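Local structure of purine nucleoside phosphorylase (Thermus thermophilus, 1ODK) at residues Asp97-Leu103 with Tyr146-Val150; Ala198-Val202 with Met224-Ala228. The protein probably catalyses the reversible phosphorolysis of purine nucleosides to the free base and ribose 1-phosphate. All blocks are in the same frame, centred on the assembly; numbering follows the deposited sequence.

Contact 1: Asp97-Leu103 with Tyr146-Val150; sequences DLAPGEL and YPHRV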
loop_
_atom_site.group_PDB
_atom_site.type_symbol
_atom_site.label_atom_id
_atom_site.label_comp_id
_atom_site.label_asym_id
_atom_site.label_seq_id
_atom_site.Cartn_x
_atom_site.Cartn_y
_atom_site.Cartn_z
ATOM N N ASP B 97 -15.337 -13.168 25.438
ATOM C CA ASP B 97 -14.835 -14.254 26.271
ATOM C C ASP B 97 -13.900 -13.754 27.370
ATOM O O ASP B 97 -13.831 -14.345 28.447
ATOM C CB ASP B 97 -14.115 -15.290 25.401
ATOM C CG ASP B 97 -13.928 -16.623 26.112
ATOM O OD1 ASP B 97 -13.400 -17.564 25.479
ATOM O OD2 ASP B 97 -14.309 -16.733 27.300
ATOM N N LEU B 98 -13.184 -12.666 27.099
ATOM C CA LEU B 98 -12.264 -12.101 28.082
ATOM C C LEU B 98 -12.978 -11.169 29.050
ATOM O O LEU B 98 -13.752 -10.301 28.642
ATOM C CB LEU B 98 -11.131 -11.337 27.386
ATOM C CG LEU B 98 -9.999 -12.164 26.775
ATOM C CD1 LEU B 98 -9.036 -11.248 26.039
ATOM C CD2 LEU B 98 -9.272 -12.921 27.872
ATOM N N ALA B 99 -12.707 -11.350 30.338
ATOM C CA ALA B 99 -13.324 -10.522 31.364
ATOM C C ALA B 99 -12.286 -9.609 32.006
ATOM O O ALA B 99 -11.100 -9.942 32.055
ATOM C CB ALA B 99 -13.965 -11.403 32.423
ATOM N N PRO B 100 -12.719 -8.435 32.493
ATOM C CA PRO B 100 -11.799 -7.492 33.133
ATOM C C PRO B 100 -11.057 -8.161 34.291
ATOM O O PRO B 100 -11.645 -8.925 35.054
ATOM C CB PRO B 100 -12.728 -6.376 33.598
ATOM C CG PRO B 100 -13.778 -6.359 32.514
ATOM C CD PRO B 100 -14.060 -7.839 32.340
ATOM N N GLY B 101 -9.763 -7.877 34.410
ATOM C CA GLY B 101 -8.970 -8.472 35.471
ATOM C C GLY B 101 -8.246 -9.728 35.015
ATOM O O GLY B 101 -7.311 -10.188 35.669
ATOM N N GLU B 102 -8.674 -10.291 33.890
ATOM C CA GLU B 102 -8.038 -11.492 33.367
ATOM C C GLU B 102 -6.686 -11.099 32.765
ATOM O O GLU B 102 -6.508 -9.973 32.301
ATOM C CB GLU B 102 -8.928 -12.134 32.298
ATOM C CG GLU B 102 -8.696 -13.626 32.120
ATOM C CD GLU B 102 -9.679 -14.255 31.148
ATOM O OE1 GLU B 102 -10.814 -13.739 31.032
ATOM O OE2 GLU B 102 -9.321 -15.272 30.513
ATOM N N LEU B 103 -5.731 -12.018 32.780
ATOM C CA LEU B 103 -4.413 -11.723 32.240
ATOM C C LEU B 103 -4.230 -12.314 30.851
ATOM O O LEU B 103 -4.862 -13.309 30.492
ATOM C CB LEU B 103 -3.324 -12.272 33.165
ATOM C CG LEU B 103 -3.369 -11.826 34.630
ATOM C CD1 LEU B 103 -2.168 -12.402 35.359
ATOM C CD2 LEU B 103 -3.375 -10.296 34.724
ATOM N N TYR B 146 -3.720 -17.495 38.458
ATOM C CA TYR B 146 -4.647 -16.413 38.124
ATOM C C TYR B 146 -5.242 -16.641 36.737
ATOM O O TYR B 146 -4.541 -17.069 35.823
ATOM C CB TYR B 146 -3.930 -15.057 38.145
ATOM C CG TYR B 146 -3.261 -14.719 39.459
ATOM C CD1 TYR B 146 -3.975 -14.748 40.655
ATOM C CD2 TYR B 146 -1.916 -14.346 39.501
ATOM C CE1 TYR B 146 -3.366 -14.418 41.865
ATOM C CE2 TYR B 146 -1.296 -14.013 40.702
ATOM C CZ TYR B 146 -2.027 -14.051 41.883
ATOM O OH TYR B 146 -1.418 -13.724 43.074
ATOM N N PRO B 147 -6.544 -16.365 36.564
ATOM C CA PRO B 147 -7.187 -16.552 35.261
ATOM C C PRO B 147 -6.404 -15.819 34.175
ATOM O O PRO B 147 -6.110 -14.628 34.311
ATOM C CB PRO B 147 -8.571 -15.954 35.478
ATOM C CG PRO B 147 -8.841 -16.290 36.910
ATOM C CD PRO B 147 -7.529 -15.943 37.575
ATOM N N HIS B 148 -6.071 -16.524 33.102
ATOM C CA HIS B 148 -5.304 -15.917 32.022
ATOM C C HIS B 148 -5.514 -16.620 30.695
ATOM O O HIS B 148 -6.043 -17.730 30.638
ATOM C CB HIS B 148 -3.813 -15.958 32.351
ATOM C CG HIS B 148 -3.252 -17.344 32.391
ATOM N ND1 HIS B 148 -3.569 -18.246 33.384
ATOM C CD2 HIS B 148 -2.429 -17.999 31.537
ATOM C CE1 HIS B 148 -2.967 -19.398 33.139
ATOM N NE2 HIS B 148 -2.270 -19.274 32.023
ATOM N N ARG B 149 -5.079 -15.956 29.629
ATOM C CA ARG B 149 -5.164 -16.490 28.277
ATOM C C ARG B 149 -3.799 -16.278 27.629
ATOM O O ARG B 149 -3.021 -15.422 28.059
ATOM C CB ARG B 149 -6.246 -15.759 27.468
ATOM C CG ARG B 149 -7.679 -15.975 27.955
ATOM C CD ARG B 149 -8.101 -17.431 27.815
ATOM N NE ARG B 149 -7.985 -17.894 26.434
ATOM C CZ ARG B 149 -8.800 -17.528 25.448
ATOM N NH1 ARG B 149 -9.806 -16.695 25.685
ATOM N NH2 ARG B 149 -8.589 -17.975 24.216
ATOM N N VAL B 150 -3.505 -17.069 26.606
ATOM C CA VAL B 150 -2.242 -16.957 25.896
ATOM C C VAL B 150 -2.558 -16.797 24.410
ATOM O O VAL B 150 -3.225 -17.642 23.808
ATOM C CB VAL B 150 -1.369 -18.213 26.119
ATOM C CG1 VAL B 150 -0.034 -18.062 25.405
ATOM C CG2 VAL B 150 -1.148 -18.429 27.614
HETATM O O HOH W 1 -6.454 -12.749 36.648
HETATM O O HOH W 2 -9.073 -17.913 31.630
#

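Contact 2: Ala198-Val202 with Met224-Ala228; sequences AILAV and MVEVA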
loop_
_atom_site.group_PDB
_atom_site.type_symbol
_atom_site.label_atom_id
_atom_site.label_comp_id
_atom_site.label_asym_id
_atom_site.label_seq_id
_atom_site.Cartn_x
_atom_site.Cartn_y
_atom_site.Cartn_z
ATOM N N ALA B 198 5.559 -9.565 27.095
ATOM C CA ALA B 198 4.465 -8.708 27.507
ATOM C C ALA B 198 3.331 -9.498 28.132
ATOM O O ALA B 198 2.929 -10.548 27.630
ATOM C CB ALA B 198 3.938 -7.906 26.305
ATOM N N ILE B 199 2.837 -8.994 29.255
ATOM C CA ILE B 199 1.704 -9.603 29.920
ATOM C C ILE B 199 0.760 -8.434 30.175
ATOM O O ILE B 199 1.197 -7.340 30.543
ATOM C CB ILE B 199 2.106 -10.304 31.231
ATOM C CG1 ILE B 199 0.860 -10.910 31.882
ATOM C CG2 ILE B 199 2.824 -9.333 32.156
ATOM C CD1 ILE B 199 1.167 -11.816 33.056
ATOM N N LEU B 200 -0.528 -8.650 29.945
ATOM C CA LEU B 200 -1.500 -7.582 30.122
ATOM C C LEU B 200 -2.665 -7.991 30.999
ATOM O O LEU B 200 -2.975 -9.170 31.135
ATOM C CB LEU B 200 -2.060 -7.149 28.762
ATOM C CG LEU B 200 -1.072 -6.750 27.662
ATOM C CD1 LEU B 200 -1.819 -6.572 26.352
ATOM C CD2 LEU B 200 -0.347 -5.460 28.054
ATOM N N ALA B 201 -3.311 -6.993 31.584
ATOM C CA ALA B 201 -4.489 -7.211 32.406
ATOM C C ALA B 201 -5.627 -6.522 31.656
ATOM O O ALA B 201 -5.511 -5.352 31.293
ATOM C CB ALA B 201 -4.302 -6.577 33.781
ATOM N N VAL B 202 -6.712 -7.247 31.398
ATOM C CA VAL B 202 -7.854 -6.668 30.701
ATOM C C VAL B 202 -8.505 -5.613 31.600
ATOM O O VAL B 202 -8.914 -5.910 32.720
ATOM C CB VAL B 202 -8.901 -7.748 30.347
ATOM C CG1 VAL B 202 -10.107 -7.107 29.673
ATOM C CG2 VAL B 202 -8.281 -8.787 29.436
ATOM N N MET B 224 -0.590 -9.362 37.443
ATOM C CA MET B 224 0.269 -9.241 36.276
ATOM C C MET B 224 1.720 -8.898 36.650
ATOM O O MET B 224 2.664 -9.465 36.095
ATOM C CB MET B 224 -0.333 -8.187 35.340
ATOM C CG MET B 224 0.647 -7.380 34.536
ATOM S SD MET B 224 -0.268 -6.225 33.516
ATOM C CE MET B 224 -0.449 -4.822 34.601
ATOM N N VAL B 225 1.895 -7.975 37.593
ATOM C CA VAL B 225 3.231 -7.571 38.029
ATOM C C VAL B 225 3.955 -8.710 38.751
ATOM O O VAL B 225 5.149 -8.932 38.539
ATOM C CB VAL B 225 3.156 -6.336 38.962
ATOM C CG1 VAL B 225 4.539 -6.012 39.528
ATOM C CG2 VAL B 225 2.615 -5.137 38.180
ATOM N N GLU B 226 3.232 -9.429 39.605
ATOM C CA GLU B 226 3.817 -10.552 40.330
ATOM C C GLU B 226 4.307 -11.596 39.325
ATOM O O GLU B 226 5.399 -12.153 39.471
ATOM C CB GLU B 226 2.780 -11.181 41.262
ATOM C CG GLU B 226 3.318 -12.343 42.086
ATOM C CD GLU B 226 2.264 -12.967 42.984
ATOM O OE1 GLU B 226 2.624 -13.849 43.793
ATOM O OE2 GLU B 226 1.080 -12.582 42.880
ATOM N N VAL B 227 3.497 -11.866 38.304
ATOM C CA VAL B 227 3.884 -12.841 37.288
ATOM C C VAL B 227 5.138 -12.368 36.562
ATOM O O VAL B 227 6.086 -13.133 36.374
ATOM C CB VAL B 227 2.754 -13.062 36.251
ATOM C CG1 VAL B 227 3.277 -13.871 35.073
ATOM C CG2 VAL B 227 1.589 -13.802 36.902
ATOM N N ALA B 228 5.149 -11.100 36.165
ATOM C CA ALA B 228 6.290 -10.543 35.447
ATOM C C ALA B 228 7.579 -10.563 36.270
ATOM O O ALA B 228 8.636 -10.927 35.759
ATOM C CB ALA B 228 5.977 -9.116 34.991
#

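Contact 1: Asp97-Leu103 with Tyr146-Val150
Glu102 and Arg149 meet through the end of the Glu102 chain, which runs out extended with CG anti to the backbone N (chi1 -155°); chi1 of -66° sets Arg149 CG anti to its carbonyl carbon and near OE2, obliquely to the carboxylate, and the bends at chi2 and chi3 then carry the guanidinium round to Asp97. Glu102 OE2 lies 3.1 Å from Arg149 CG, a contact with the aliphatic part of the arginine, not with its charged end. Leu98 CD2, from the same 97-103 segment as Glu102, also reaches Arg149 CG, at 3.4 Å. Farther out, Arg149 NH1 stands 3.7 Å from Asp97 OD1 in a long salt bridge; the oxygen is well out of the guanidinium plane, so no N-H is aimed at it. The other carboxylate oxygen, Glu102 OE1, turns back on its own loop and accepts the Ala99 N-H at 3.1 Å, almost straight (174°), spanning the type II turn from Ala99 to Glu102. With its carboxylate removed, an alanine here would probably leave the Ala99 N-H without this acceptor and the Arg149 methylene chain less well packed. Beyond the turn the backbones join as parallel strands: Leu103 N donates to Pro147 O (3.0 Å), and Arg149 N to Leu103 O (2.8 Å), so Leu103 is gripped on both sides of His148. The His148 ring swings away from the pairing, and its ND1 donates to Tyr146 O. One water donates to both Gly101 O and Pro147 O, a second to Glu102 OE2 and His148 O. The chemistry thus divides: direct backbone bonds fix the start of strand 103-106 against strand 148-150, whereas the preceding loop is held by a carboxylate-braced turn, water bridges and a charge attraction that is probably weak.

Contact 2: Ala198-Val202 with Met224-Ala228
Ile199 and Met224 supply much of the apolar packing between strand 198-202 and helix 224-228, their side chains sliding past one another in opposite directions. The two branches of Ile199 divide the helix surface. Its CG2 methyl touches Met224 CG at 3.8 Å and lies 4.2 Å from Ala228 CB, one turn further along the helix. The longer branch, with CG1 anti to the backbone N (chi1 180°), carries CD1 to Val227 CG1 at 3.6 Å, where the two side chains cross at about a right angle. Near the other end of the contact, the Ala201 methyl approaches Met224 SD at 4.1 Å.

This is helix-on-sheet packing within the alpha/beta fold of the phosphorylase superfamily: the segment axes pass 8.7 Å apart and run nearly antiparallel, at 166°. No hydrogen bond joins the segments, and every residue that touches across them is buried. Ile199 and Ala201 face the helix, while Leu200 between them points away, as expected of alternating strand residues. Val88 of strand 84-93 and Leu103 of strand 103-106 extend the surface beneath the helix.

Contacts with the strand backbone are made by sulfur. Met224 reaches out with chi2 extended (180°), and SD rests 3.5 Å from Ile199 O and 3.7 Å from Ala201 N.

Contact 1 closes before contact 2 opens along the chain, and their centres lie about 10 Å apart, both reaching the same mixed sheet. Strand 103-106 is the shared element: it pairs in parallel with strand 148-150 in contact 1 and antiparallel with strand 195-205, which carries residues 198-202 of contact 2. Gly101 N probably donates to Val202 O, joining the turn to that strand, and Leu103 packs on Met224 of helix 214-233. A second link probably runs from Tyr146 OH to Glu226 OE2. The more peripheral loop and strand pairing of contact 1 is thereby tied to the buried helix-sheet layer of contact 2.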